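Long-range contacts in UDP-N-acetylglucosamine 4-epimerase (Bacillus cereus, PDB 3M2P), which probably interconverts UDP-N-acetylglucosamine and its C4 epimer, and belongs to the NAD(P)-dependent epimerase/dehydratase family: residues T28-T33 with E45-D50; D55-L60 with Y97-S102; G184-L189 with N248-N253. All blocks are in the same frame, centred on the assembly; numbering follows the deposited sequence.

Interaction 1 (T28-T33 with E45-D50); sequences TPIILT and EYRVSD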
ATOM      1  N   THR A  28       4.393  -9.834  30.729  1.00 43.30           N
ATOM      2  CA  THR A  28       5.257  -8.713  31.052  1.00 43.18           C
ATOM      3  C   THR A  28       5.445  -7.780  29.861  1.00 42.90           C
ATOM      4  O   THR A  28       6.039  -8.164  28.848  1.00 42.52           O
ATOM      5  CB  THR A  28       6.639  -9.212  31.488  1.00 44.08           C
ATOM      6  OG1 THR A  28       6.491 -10.286  32.432  1.00 44.69           O
ATOM      7  CG2 THR A  28       7.443  -8.075  32.096  1.00 42.95           C
ATOM      8  N   PRO A  29       4.951  -6.541  29.982  1.00 42.79           N
ATOM      9  CA  PRO A  29       5.112  -5.551  28.920  1.00 42.73           C
ATOM     10  C   PRO A  29       6.523  -4.981  28.929  1.00 42.45           C
ATOM     11  O   PRO A  29       7.053  -4.687  29.998  1.00 43.85           O
ATOM     12  CB  PRO A  29       4.118  -4.451  29.311  1.00 43.92           C
ATOM     13  CG  PRO A  29       3.405  -4.935  30.537  1.00 44.55           C
ATOM     14  CD  PRO A  29       4.273  -5.970  31.151  1.00 44.54           C
ATOM     15  N   ILE A  30       7.127  -4.846  27.755  1.00 41.31           N
ATOM     16  CA  ILE A  30       8.402  -4.159  27.634  1.00 42.35           C
ATOM     17  C   ILE A  30       8.270  -3.054  26.590  1.00 42.50           C
ATOM     18  O   ILE A  30       8.241  -3.321  25.392  1.00 41.59           O
ATOM     19  CB  ILE A  30       9.550  -5.135  27.302  1.00 42.77           C
ATOM     20  CG1 ILE A  30      10.022  -5.819  28.589  1.00 43.93           C
ATOM     21  CG2 ILE A  30      10.711  -4.412  26.653  1.00 41.40           C
ATOM     22  CD1 ILE A  30      10.835  -7.071  28.365  1.00 43.47           C
ATOM     23  N   ILE A  31       8.153  -1.817  27.069  1.00 43.05           N
ATOM     24  CA  ILE A  31       7.928  -0.656  26.211  1.00 41.71           C
ATOM     25  C   ILE A  31       9.184  -0.274  25.453  1.00 40.68           C
ATOM     26  O   ILE A  31      10.191   0.053  26.061  1.00 41.69           O
ATOM     27  CB  ILE A  31       7.483   0.590  27.027  1.00 42.12           C
ATOM     28  CG1 ILE A  31       6.028   0.471  27.488  1.00 42.89           C
ATOM     29  CG2 ILE A  31       7.635   1.842  26.206  1.00 41.46           C
ATOM     30  CD1 ILE A  31       5.861  -0.078  28.898  1.00 45.76           C
ATOM     31  N   LEU A  32       9.116  -0.313  24.126  1.00 40.10           N
ATOM     32  CA  LEU A  32      10.168   0.242  23.278  1.00 39.73           C
ATOM     33  C   LEU A  32       9.839   1.671  22.893  1.00 39.20           C
ATOM     34  O   LEU A  32       8.724   1.966  22.466  1.00 39.84           O
ATOM     35  CB  LEU A  32      10.354  -0.588  22.007  1.00 40.13           C
ATOM     36  CG  LEU A  32      11.523  -1.566  22.038  1.00 39.93           C
ATOM     37  CD1 LEU A  32      11.472  -2.341  23.335  1.00 40.73           C
ATOM     38  CD2 LEU A  32      11.478  -2.497  20.840  1.00 38.86           C
ATOM     39  N   THR A  33      10.819   2.552  23.043  1.00 39.04           N
ATOM     40  CA  THR A  33      10.647   3.957  22.715  1.00 38.61           C
ATOM     41  C   THR A  33      11.990   4.562  22.311  1.00 38.88           C
ATOM     42  O   THR A  33      13.044   4.056  22.684  1.00 38.10           O
ATOM     43  CB  THR A  33      10.043   4.723  23.911  1.00 38.16           C
ATOM     44  OG1 THR A  33       9.957   6.122  23.605  1.00 38.86           O
ATOM     45  CG2 THR A  33      10.891   4.521  25.153  1.00 38.57           C
ATOM     46  N   GLU A  45       8.978  -1.987  32.452  1.00 48.91           N
ATOM     47  CA  GLU A  45      10.319  -1.886  31.890  1.00 47.25           C
ATOM     48  C   GLU A  45      10.272  -1.071  30.595  1.00 46.45           C
ATOM     49  O   GLU A  45       9.545  -1.419  29.663  1.00 45.84           O
ATOM     50  CB  GLU A  45      10.962  -3.268  31.665  1.00 45.40           C
ATOM     51  CG  GLU A  45      12.065  -3.279  30.595  1.00 45.24           C
ATOM     52  CD  GLU A  45      13.304  -4.126  30.948  1.00 46.17           C
ATOM     53  OE1 GLU A  45      13.182  -5.320  31.320  1.00 46.47           O
ATOM     54  OE2 GLU A  45      14.423  -3.585  30.814  1.00 46.10           O
ATOM     55  N   TYR A  46      11.015   0.034  30.559  1.00 45.00           N
ATOM     56  CA  TYR A  46      11.246   0.761  29.314  1.00 43.64           C
ATOM     57  C   TYR A  46      12.614   0.371  28.752  1.00 43.36           C
ATOM     58  O   TYR A  46      13.583   0.221  29.500  1.00 43.55           O
ATOM     59  CB  TYR A  46      11.199   2.271  29.541  1.00 43.23           C
ATOM     60  CG  TYR A  46       9.835   2.808  29.904  1.00 45.76           C
ATOM     61  CD1 TYR A  46       9.389   2.803  31.223  1.00 46.46           C
ATOM     62  CD2 TYR A  46       8.992   3.335  28.933  1.00 45.11           C
ATOM     63  CE1 TYR A  46       8.143   3.297  31.557  1.00 45.35           C
ATOM     64  CE2 TYR A  46       7.747   3.826  29.260  1.00 44.02           C
ATOM     65  CZ  TYR A  46       7.331   3.804  30.572  1.00 44.57           C
ATOM     66  OH  TYR A  46       6.090   4.299  30.896  1.00 47.13           O
ATOM     67  N   ARG A  47      12.679   0.185  27.440  1.00 41.59           N
ATOM     68  CA  ARG A  47      13.932  -0.068  26.750  1.00 40.30           C
ATOM     69  C   ARG A  47      14.084   0.933  25.621  1.00 40.10           C
ATOM     70  O   ARG A  47      13.287   0.945  24.694  1.00 40.79           O
ATOM     71  CB  ARG A  47      13.978  -1.498  26.216  1.00 40.30           C
ATOM     72  CG  ARG A  47      14.358  -2.507  27.284  1.00 42.18           C
ATOM     73  CD  ARG A  47      14.229  -3.937  26.812  1.00 41.99           C
ATOM     74  NE  ARG A  47      14.252  -4.853  27.948  1.00 42.98           N
ATOM     75  CZ  ARG A  47      14.356  -6.175  27.856  1.00 43.60           C
ATOM     76  NH1 ARG A  47      14.444  -6.766  26.670  1.00 41.79           N
ATOM     77  NH2 ARG A  47      14.368  -6.909  28.957  1.00 44.93           N
ATOM     78  N   VAL A  48      15.094   1.789  25.709  1.00 39.37           N
ATOM     79  CA  VAL A  48      15.279   2.839  24.721  1.00 38.59           C
ATOM     80  C   VAL A  48      15.928   2.250  23.479  1.00 38.35           C
ATOM     81  O   VAL A  48      16.842   1.435  23.591  1.00 39.27           O
ATOM     82  CB  VAL A  48      16.161   3.958  25.276  1.00 37.38           C
ATOM     83  CG1 VAL A  48      16.545   4.927  24.173  1.00 36.13           C
ATOM     84  CG2 VAL A  48      15.448   4.656  26.411  1.00 37.02           C
ATOM     85  N   SER A  49      15.455   2.649  22.301  1.00 37.09           N
ATOM     86  CA  SER A  49      15.994   2.120  21.046  1.00 37.26           C
ATOM     87  C   SER A  49      16.058   3.156  19.923  1.00 37.70           C
ATOM     88  O   SER A  49      15.383   4.184  19.970  1.00 38.65           O
ATOM     89  CB  SER A  49      15.196   0.904  20.582  1.00 37.77           C
ATOM     90  OG  SER A  49      15.625   0.474  19.299  1.00 37.22           O
ATOM     91  N   ASP A  50      16.874   2.886  18.914  1.00 36.64           N
ATOM     92  CA  ASP A  50      16.978   3.794  17.784  1.00 36.93           C
ATOM     93  C   ASP A  50      16.410   3.140  16.538  1.00 37.26           C
ATOM     94  O   ASP A  50      16.551   3.655  15.429  1.00 37.90           O
ATOM     95  CB  ASP A  50      18.422   4.251  17.572  1.00 36.33           C
ATOM     96  CG  ASP A  50      19.338   3.129  17.146  1.00 37.38           C
ATOM     97  OD1 ASP A  50      18.869   1.986  16.986  1.00 38.00           O
ATOM     98  OD2 ASP A  50      20.538   3.392  16.959  1.00 38.25           O
TER
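Ile31 and Arg47 join the two strands by backbone bonds, and strands 28-33 and 45-48 run parallel with their short axes 4.7 Å apart at an angle of 30°. They belong to the parallel part of the large mixed sheet, the Rossmann-type portion of the fold, in which strand 28-33 also pairs with strand 4-8. Ile31 N donates to Glu45 O at 3.0 Å, and Ile31 O receives Arg47 N at 2.8 Å in a nearly straight bond (N-H...O 171°). Further along, Thr33 N gives a weak bond to Arg47 O, whereas Thr33 O takes Ser49 N at 2.8 Å.

Ile31 and Tyr46 stand alongside each other on one face: Ile31 CD1 lies over one side of the phenol ring, Thr33 CG2 is at its edge, and Ile31 CG2 is 3.4 Å from Tyr46 CD2. Ile31 also touches Thr11, within a GxGxxG pattern probably used for the nucleotide, and the strand ends at Thr33, just before Arg34, a residue seen to bind UDP.

On the other face Ile30 and Leu32 meet Arg47, whose CB lies beside Leu32 CD1. The extended arginine chain runs past Ile30 CG2 and forms a salt bridge with Glu45 of its own strand, NE hydrogen-bonding OE2 and NH2 hydrogen-bonding OE1, each oxygen approached from above the carboxylate plane; NH1 makes a second salt bridge, with Asp62. This two-nitrogen grip limits rotation of the guanidinium, and Ile30 CD1 sits over the centre of one of its faces, 3.6 Å above the plane.

Interaction 2 (D55-L60 with Y97-S102); sequences DLINQL and YENNIS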
ATOM      1  N   ASP A  55      20.557  -2.551  16.700  1.00 38.28           N
ATOM      2  CA  ASP A  55      20.129  -2.226  18.046  1.00 38.00           C
ATOM      3  C   ASP A  55      18.943  -3.059  18.517  1.00 38.90           C
ATOM      4  O   ASP A  55      18.917  -3.512  19.661  1.00 39.49           O
ATOM      5  CB  ASP A  55      19.768  -0.759  18.161  1.00 36.51           C
ATOM      6  CG  ASP A  55      19.598  -0.348  19.580  1.00 37.50           C
ATOM      7  OD1 ASP A  55      20.536  -0.578  20.364  1.00 39.59           O
ATOM      8  OD2 ASP A  55      18.530   0.174  19.928  1.00 38.22           O
ATOM      9  N   LEU A  56      17.954  -3.244  17.648  1.00 38.85           N
ATOM     10  CA  LEU A  56      16.752  -3.985  18.035  1.00 39.46           C
ATOM     11  C   LEU A  56      17.127  -5.430  18.354  1.00 39.62           C
ATOM     12  O   LEU A  56      16.603  -6.027  19.306  1.00 39.35           O
ATOM     13  CB  LEU A  56      15.677  -3.918  16.939  1.00 38.40           C
ATOM     14  CG  LEU A  56      15.103  -2.519  16.699  1.00 37.88           C
ATOM     15  CD1 LEU A  56      14.449  -2.423  15.332  1.00 36.47           C
ATOM     16  CD2 LEU A  56      14.141  -2.123  17.824  1.00 37.39           C
ATOM     17  N   ILE A  57      18.042  -5.975  17.553  1.00 38.21           N
ATOM     18  CA  ILE A  57      18.551  -7.311  17.785  1.00 38.67           C
ATOM     19  C   ILE A  57      18.789  -7.481  19.277  1.00 39.04           C
ATOM     20  O   ILE A  57      18.386  -8.475  19.861  1.00 39.88           O
ATOM     21  CB  ILE A  57      19.845  -7.568  16.991  1.00 39.19           C
ATOM     22  CG1 ILE A  57      19.509  -7.957  15.554  1.00 38.14           C
ATOM     23  CG2 ILE A  57      20.670  -8.665  17.635  1.00 38.25           C
ATOM     24  CD1 ILE A  57      20.705  -8.095  14.687  1.00 36.82           C
ATOM     25  N   ASN A  58      19.402  -6.485  19.899  1.00 38.57           N
ATOM     26  CA  ASN A  58      19.694  -6.557  21.322  1.00 39.12           C
ATOM     27  C   ASN A  58      18.525  -6.167  22.227  1.00 40.96           C
ATOM     28  O   ASN A  58      18.384  -6.719  23.321  1.00 43.01           O
ATOM     29  CB  ASN A  58      20.946  -5.744  21.653  1.00 38.99           C
ATOM     30  CG  ASN A  58      22.193  -6.332  21.018  1.00 41.13           C
ATOM     31  OD1 ASN A  58      23.056  -5.613  20.519  1.00 39.41           O
ATOM     32  ND2 ASN A  58      22.280  -7.661  21.016  1.00 43.19           N
ATOM     33  N   GLN A  59      17.679  -5.242  21.783  1.00 39.07           N
ATOM     34  CA  GLN A  59      16.527  -4.854  22.589  1.00 39.44           C
ATOM     35  C   GLN A  59      15.452  -5.950  22.594  1.00 40.70           C
ATOM     36  O   GLN A  59      14.490  -5.887  23.356  1.00 40.94           O
ATOM     37  CB  GLN A  59      15.938  -3.525  22.105  1.00 39.74           C
ATOM     38  CG  GLN A  59      16.961  -2.407  21.959  1.00 39.60           C
ATOM     39  CD  GLN A  59      17.671  -2.095  23.256  1.00 39.70           C
ATOM     40  OE1 GLN A  59      17.042  -1.853  24.279  1.00 40.81           O
ATOM     41  NE2 GLN A  59      18.992  -2.099  23.220  1.00 39.59           N
ATOM     42  N   LEU A  60      15.623  -6.960  21.751  1.00 40.41           N
ATOM     43  CA  LEU A  60      14.663  -8.051  21.679  1.00 39.86           C
ATOM     44  C   LEU A  60      15.227  -9.424  22.088  1.00 41.03           C
ATOM     45  O   LEU A  60      14.545 -10.444  21.920  1.00 41.20           O
ATOM     46  CB  LEU A  60      14.086  -8.143  20.267  1.00 39.03           C
ATOM     47  CG  LEU A  60      13.198  -7.006  19.778  1.00 37.97           C
ATOM     48  CD1 LEU A  60      12.559  -7.394  18.453  1.00 36.94           C
ATOM     49  CD2 LEU A  60      12.152  -6.678  20.808  1.00 36.22           C
ATOM     50  N   TYR A  97      13.427 -12.075  13.573  1.00 36.20           N
ATOM     51  CA  TYR A  97      14.007 -13.273  12.985  1.00 36.11           C
ATOM     52  C   TYR A  97      15.325 -13.701  13.643  1.00 37.28           C
ATOM     53  O   TYR A  97      15.496 -14.866  13.993  1.00 38.61           O
ATOM     54  CB  TYR A  97      14.204 -13.064  11.488  1.00 36.27           C
ATOM     55  CG  TYR A  97      14.765 -14.267  10.758  1.00 38.76           C
ATOM     56  CD1 TYR A  97      13.922 -15.296  10.320  1.00 38.80           C
ATOM     57  CD2 TYR A  97      16.129 -14.374  10.492  1.00 37.46           C
ATOM     58  CE1 TYR A  97      14.423 -16.397   9.644  1.00 38.17           C
ATOM     59  CE2 TYR A  97      16.640 -15.469   9.818  1.00 38.02           C
ATOM     60  CZ  TYR A  97      15.781 -16.481   9.396  1.00 39.17           C
ATOM     61  OH  TYR A  97      16.280 -17.581   8.727  1.00 38.59           O
ATOM     62  N   GLU A  98      16.256 -12.773  13.815  1.00 37.31           N
ATOM     63  CA  GLU A  98      17.501 -13.104  14.490  1.00 37.38           C
ATOM     64  C   GLU A  98      17.237 -13.731  15.841  1.00 38.54           C
ATOM     65  O   GLU A  98      17.803 -14.773  16.168  1.00 40.58           O
ATOM     66  CB  GLU A  98      18.394 -11.881  14.658  1.00 37.22           C
ATOM     67  CG  GLU A  98      19.386 -11.722  13.545  1.00 39.70           C
ATOM     68  CD  GLU A  98      20.363 -12.897  13.458  1.00 43.67           C
ATOM     69  OE1 GLU A  98      20.816 -13.399  14.521  1.00 42.15           O
ATOM     70  OE2 GLU A  98      20.686 -13.310  12.318  1.00 44.03           O
ATOM     71  N   ASN A  99      16.380 -13.096  16.632  1.00 37.43           N
ATOM     72  CA  ASN A  99      16.103 -13.568  17.986  1.00 37.70           C
ATOM     73  C   ASN A  99      15.125 -14.737  18.005  1.00 38.60           C
ATOM     74  O   ASN A  99      14.744 -15.244  19.065  1.00 38.13           O
ATOM     75  CB  ASN A  99      15.587 -12.422  18.844  1.00 38.46           C
ATOM     76  CG  ASN A  99      16.673 -11.429  19.193  1.00 39.75           C
ATOM     77  OD1 ASN A  99      17.563 -11.732  19.993  1.00 41.29           O
ATOM     78  ND2 ASN A  99      16.609 -10.234  18.601  1.00 38.07           N
ATOM     79  N   ASN A 100      14.748 -15.166  16.805  1.00 39.21           N
ATOM     80  CA  ASN A 100      13.769 -16.225  16.599  1.00 39.15           C
ATOM     81  C   ASN A 100      12.375 -15.958  17.189  1.00 38.50           C
ATOM     82  O   ASN A 100      11.725 -16.870  17.702  1.00 38.96           O
ATOM     83  CB  ASN A 100      14.317 -17.570  17.067  1.00 40.33           C
ATOM     84  CG  ASN A 100      14.079 -18.671  16.045  1.00 45.75           C
ATOM     85  OD1 ASN A 100      14.777 -18.747  15.021  1.00 46.81           O
ATOM     86  ND2 ASN A 100      13.086 -19.527  16.308  1.00 45.04           N
ATOM     87  N   ILE A 101      11.927 -14.704  17.110  1.00 37.19           N
ATOM     88  CA  ILE A 101      10.558 -14.344  17.465  1.00 36.60           C
ATOM     89  C   ILE A 101       9.661 -14.475  16.243  1.00 35.85           C
ATOM     90  O   ILE A 101      10.023 -14.063  15.146  1.00 35.52           O
ATOM     91  CB  ILE A 101      10.430 -12.886  17.947  1.00 35.93           C
ATOM     92  CG1 ILE A 101      11.046 -12.683  19.329  1.00 36.22           C
ATOM     93  CG2 ILE A 101       8.985 -12.491  17.984  1.00 36.04           C
ATOM     94  CD1 ILE A 101      12.353 -11.950  19.294  1.00 37.01           C
ATOM     95  N   SER A 102       8.479 -15.043  16.419  1.00 35.88           N
ATOM     96  CA  SER A 102       7.574 -15.114  15.286  1.00 35.17           C
ATOM     97  C   SER A 102       6.169 -14.642  15.627  1.00 34.04           C
ATOM     98  O   SER A 102       5.451 -14.197  14.746  1.00 33.11           O
ATOM     99  CB  SER A 102       7.597 -16.506  14.647  1.00 34.50           C
ATOM    100  OG  SER A 102       7.994 -17.480  15.594  1.00 35.33           O
TER
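A side-chain amide bonded to a backbone carbonyl, with a small apolar fringe, joins the C-terminal ends of helices 53-59 and 83-98, two helices of the Rossmann-type fold. The contact centres on Asn99, at the C-terminal end of helix 83-98, where the chain leaves the helix through a Schellman motif with Asn100 at positive phi.

Around this polar link the packing is modest. The Ile57 side chain crosses that of Glu98, bringing CD1 of the isoleucine to 4.0 Å from CG of the glutamate, so the aliphatic part of the acid does the touching. On the Leu60 side, Ile101 CD1 lies 3.7 Å from Leu60 O and 4.3 Å from Leu60 CB, while Cys96 of helix 83-98 touches both Leu60 and Ile101.

With CG anti to its carbonyl carbon (chi1 -72°), Asn99 holds its amide toward the last turn of helix 53-59. Its ND2 has a second acceptor in Ala95 O, one turn earlier in helix 83-98, which limits rotation of the amide. Across the contact, Asn99 ND2 donates to Ile57 O at 2.8 Å, in the carbonyl plane and on a lone pair, with an N-H...O angle of 156°.

Interaction 3 (G184-L189 with N248-N253); sequences GEQLTL and NLLVKN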
ATOM      1  N   GLY A 184     -19.938  21.169  29.460  1.00 60.59           N
ATOM      2  CA  GLY A 184     -21.298  21.585  29.166  1.00 60.66           C
ATOM      3  C   GLY A 184     -21.302  22.700  28.133  1.00 60.65           C
ATOM      4  O   GLY A 184     -21.495  23.870  28.460  1.00 60.88           O
ATOM      5  N   GLU A 185     -21.073  22.332  26.879  1.00 60.94           N
ATOM      6  CA  GLU A 185     -20.964  23.306  25.808  1.00 60.20           C
ATOM      7  C   GLU A 185     -21.527  22.776  24.493  1.00 58.85           C
ATOM      8  O   GLU A 185     -21.517  21.573  24.236  1.00 58.21           O
ATOM      9  CB  GLU A 185     -19.513  23.733  25.630  1.00 60.46           C
ATOM     10  CG  GLU A 185     -19.358  24.832  24.600  1.00 63.44           C
ATOM     11  CD  GLU A 185     -17.947  25.355  24.530  1.00 67.18           C
ATOM     12  OE1 GLU A 185     -17.240  25.254  25.560  1.00 68.27           O
ATOM     13  OE2 GLU A 185     -17.553  25.861  23.450  1.00 66.85           O
ATOM     14  N   GLN A 186     -22.023  23.675  23.656  1.00 57.94           N
ATOM     15  CA  GLN A 186     -22.700  23.242  22.449  1.00 56.61           C
ATOM     16  C   GLN A 186     -21.759  22.545  21.468  1.00 56.45           C
ATOM     17  O   GLN A 186     -20.787  23.139  20.999  1.00 56.04           O
ATOM     18  CB  GLN A 186     -23.401  24.414  21.763  1.00 55.61           C
ATOM     19  CG  GLN A 186     -24.436  23.966  20.747  1.00 55.17           C
ATOM     20  CD  GLN A 186     -25.233  25.117  20.166  1.00 55.50           C
ATOM     21  OE1 GLN A 186     -24.690  26.203  19.928  1.00 54.35           O
ATOM     22  NE2 GLN A 186     -26.531  24.884  19.927  1.00 52.68           N
ATOM     23  N   LEU A 187     -22.057  21.281  21.174  1.00 54.85           N
ATOM     24  CA  LEU A 187     -21.437  20.569  20.058  1.00 52.98           C
ATOM     25  C   LEU A 187     -22.050  21.036  18.732  1.00 53.13           C
ATOM     26  O   LEU A 187     -23.262  21.258  18.642  1.00 52.29           O
ATOM     27  CB  LEU A 187     -21.637  19.063  20.206  1.00 52.10           C
ATOM     28  CG  LEU A 187     -20.695  18.274  21.115  1.00 53.57           C
ATOM     29  CD1 LEU A 187     -20.305  19.064  22.349  1.00 54.92           C
ATOM     30  CD2 LEU A 187     -21.323  16.948  21.492  1.00 52.01           C
ATOM     31  N   THR A 188     -21.214  21.191  17.708  1.00 52.26           N
ATOM     32  CA  THR A 188     -21.686  21.596  16.388  1.00 49.37           C
ATOM     33  C   THR A 188     -21.258  20.585  15.333  1.00 48.93           C
ATOM     34  O   THR A 188     -20.312  19.828  15.538  1.00 48.96           O
ATOM     35  CB  THR A 188     -21.163  22.989  15.988  1.00 48.30           C
ATOM     36  OG1 THR A 188     -19.732  22.977  15.957  1.00 48.70           O
ATOM     37  CG2 THR A 188     -21.627  24.038  16.969  1.00 50.26           C
ATOM     38  N   LEU A 189     -21.970  20.570  14.213  1.00 47.69           N
ATOM     39  CA  LEU A 189     -21.613  19.735  13.080  1.00 46.71           C
ATOM     40  C   LEU A 189     -21.685  20.628  11.871  1.00 47.47           C
ATOM     41  O   LEU A 189     -22.720  21.236  11.644  1.00 49.17           O
ATOM     42  CB  LEU A 189     -22.621  18.597  12.926  1.00 48.03           C
ATOM     43  CG  LEU A 189     -22.656  17.471  13.970  1.00 47.48           C
ATOM     44  CD1 LEU A 189     -23.930  16.685  13.831  1.00 47.64           C
ATOM     45  CD2 LEU A 189     -21.462  16.544  13.848  1.00 46.84           C
ATOM     46  N   ASN A 248     -27.695  19.584  23.550  1.00 59.86           N
ATOM     47  CA  ASN A 248     -26.793  20.672  23.232  1.00 56.78           C
ATOM     48  C   ASN A 248     -26.030  20.394  21.927  1.00 56.31           C
ATOM     49  O   ASN A 248     -24.809  20.230  21.934  1.00 56.21           O
ATOM     50  CB  ASN A 248     -25.834  20.914  24.403  1.00 56.51           C
ATOM     51  CG  ASN A 248     -25.371  22.363  24.490  1.00 58.77           C
ATOM     52  OD1 ASN A 248     -25.809  23.214  23.710  1.00 59.04           O
ATOM     53  ND2 ASN A 248     -24.486  22.650  25.442  1.00 58.42           N
ATOM     54  N   LEU A 249     -26.757  20.335  20.811  1.00 54.89           N
ATOM     55  CA  LEU A 249     -26.148  20.118  19.495  1.00 52.95           C
ATOM     56  C   LEU A 249     -26.610  21.150  18.458  1.00 52.91           C
ATOM     57  O   LEU A 249     -27.800  21.432  18.328  1.00 53.73           O
ATOM     58  CB  LEU A 249     -26.443  18.702  18.998  1.00 52.57           C
ATOM     59  CG  LEU A 249     -26.005  18.304  17.587  1.00 51.41           C
ATOM     60  CD1 LEU A 249     -24.489  18.407  17.389  1.00 49.90           C
ATOM     61  CD2 LEU A 249     -26.491  16.896  17.285  1.00 50.49           C
ATOM     62  N   LEU A 250     -25.656  21.710  17.723  1.00 51.24           N
ATOM     63  CA  LEU A 250     -25.940  22.724  16.721  1.00 49.83           C
ATOM     64  C   LEU A 250     -25.485  22.205  15.365  1.00 49.58           C
ATOM     65  O   LEU A 250     -24.384  21.684  15.235  1.00 50.18           O
ATOM     66  CB  LEU A 250     -25.172  24.007  17.066  1.00 51.00           C
ATOM     67  CG  LEU A 250     -25.433  25.380  16.428  1.00 49.79           C
ATOM     68  CD1 LEU A 250     -25.584  25.320  14.914  1.00 47.93           C
ATOM     69  CD2 LEU A 250     -26.637  26.045  17.068  1.00 51.49           C
ATOM     70  N   VAL A 251     -26.327  22.333  14.352  1.00 49.68           N
ATOM     71  CA  VAL A 251     -25.873  22.090  12.991  1.00 48.37           C
ATOM     72  C   VAL A 251     -25.683  23.435  12.272  1.00 49.58           C
ATOM     73  O   VAL A 251     -26.657  24.144  11.980  1.00 49.02           O
ATOM     74  CB  VAL A 251     -26.834  21.175  12.220  1.00 46.83           C
ATOM     75  CG1 VAL A 251     -26.330  20.961  10.804  1.00 47.44           C
ATOM     76  CG2 VAL A 251     -26.964  19.848  12.933  1.00 47.81           C
ATOM     77  N   LYS A 252     -24.420  23.777  12.006  1.00 48.32           N
ATOM     78  CA  LYS A 252     -24.040  25.085  11.463  1.00 47.52           C
ATOM     79  C   LYS A 252     -24.659  25.445  10.104  1.00 47.52           C
ATOM     80  O   LYS A 252     -25.062  26.586   9.897  1.00 48.73           O
ATOM     81  CB  LYS A 252     -22.512  25.217  11.405  1.00 48.07           C
ATOM     82  CG  LYS A 252     -21.851  25.398  12.773  1.00 48.02           C
ATOM     83  CD  LYS A 252     -20.424  24.870  12.796  1.00 47.90           C
ATOM     84  CE  LYS A 252     -19.412  25.897  12.346  1.00 48.50           C
ATOM     85  NZ  LYS A 252     -18.053  25.300  12.125  1.00 48.90           N
ATOM     86  N   ASN A 253     -24.735  24.481   9.190  1.00 47.74           N
ATOM     87  CA  ASN A 253     -25.217  24.726   7.829  1.00 46.40           C
ATOM     88  C   ASN A 253     -26.269  23.726   7.372  1.00 46.78           C
ATOM     89  O   ASN A 253     -26.287  22.578   7.821  1.00 46.87           O
ATOM     90  CB  ASN A 253     -24.057  24.675   6.835  1.00 46.74           C
ATOM     91  CG  ASN A 253     -23.104  25.837   6.980  1.00 47.93           C
ATOM     92  OD1 ASN A 253     -23.518  26.995   7.071  1.00 48.06           O
ATOM     93  ND2 ASN A 253     -21.814  25.536   6.977  1.00 48.37           N
TER
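A small two-stranded parallel sheet, separate from the large sheet of the chain, is formed where strand 187-189 meets strand 249-251. Leu187 and Leu189 zip it together with Asn248, Leu250 and Lys252 in the alternating ladder of parallel strands. Leu187 N donates to Asn248 O at 3.0 Å and Leu187 O accepts from Leu250 N; one step on, Leu189 N donates to Leu250 O at 2.8 Å and Leu189 O accepts from Lys252 N at 3.1 Å. The axes of the short strands lie 4.5 Å apart, inclined by 24°.

One face of this pair is apolar. Leu249 has CG opposite its backbone N (chi1 175°), which brings CD1 over the Leu187 carbonyl, between the side chains of Leu187 and Leu189, 4.0 Å from Leu189 CG and 4.1 Å from Leu187 CB. Helices cover this face: Phe177 of helix 173-182 touches both Leu187 and Leu189, and Tyr233 and Asn237 of helix 232-242 touch Leu249. Lying away from the annotated UDP site, the sheet ties the chain just after helix 173-182 to the chain that follows helix 232-242, consistent with the smaller, C-terminal substrate-binding part of extended short-chain dehydrogenases/reductases.

On the other face Thr188 and Leu250 stand side by side, with Thr188 CG2 3.5 Å from Leu250 CB. Next to them the bent chain of Lys252 crosses Thr188, placing its CD near OG1 and CB, and Gln186, extended beyond CG, lays its amide end against CB and CD2 of Leu250. At the start of the pair the Gln186 and Asn248 side chains cross at about a right angle, their amide planes 35° apart. Asn248 ND2 is hydrogen-bonded to Asn245 OD1, while Asn248 OD1 lies 3.3 Å from Gln186 CB.

The three contacts follow one another along the chain, each closing before the next opens. Interactions 1 and 2 are neighbours in the Rossmann-type domain, their centres about 13 Å apart: strand 45-48 leads into helix 53-59, and the two contacts touch where Ser49 OG meets Asp55 OD2 in a probable hydrogen bond. One pairs strands at an edge of the large sheet and the other ties helix ends beside it. Interaction 3 lies on the opposite side of the chain's centre, with its centre about 42 Å from that of interaction 1 and 51 Å from that of interaction 2, away from the UDP-binding residues and probably on the substrate-binding side of this family.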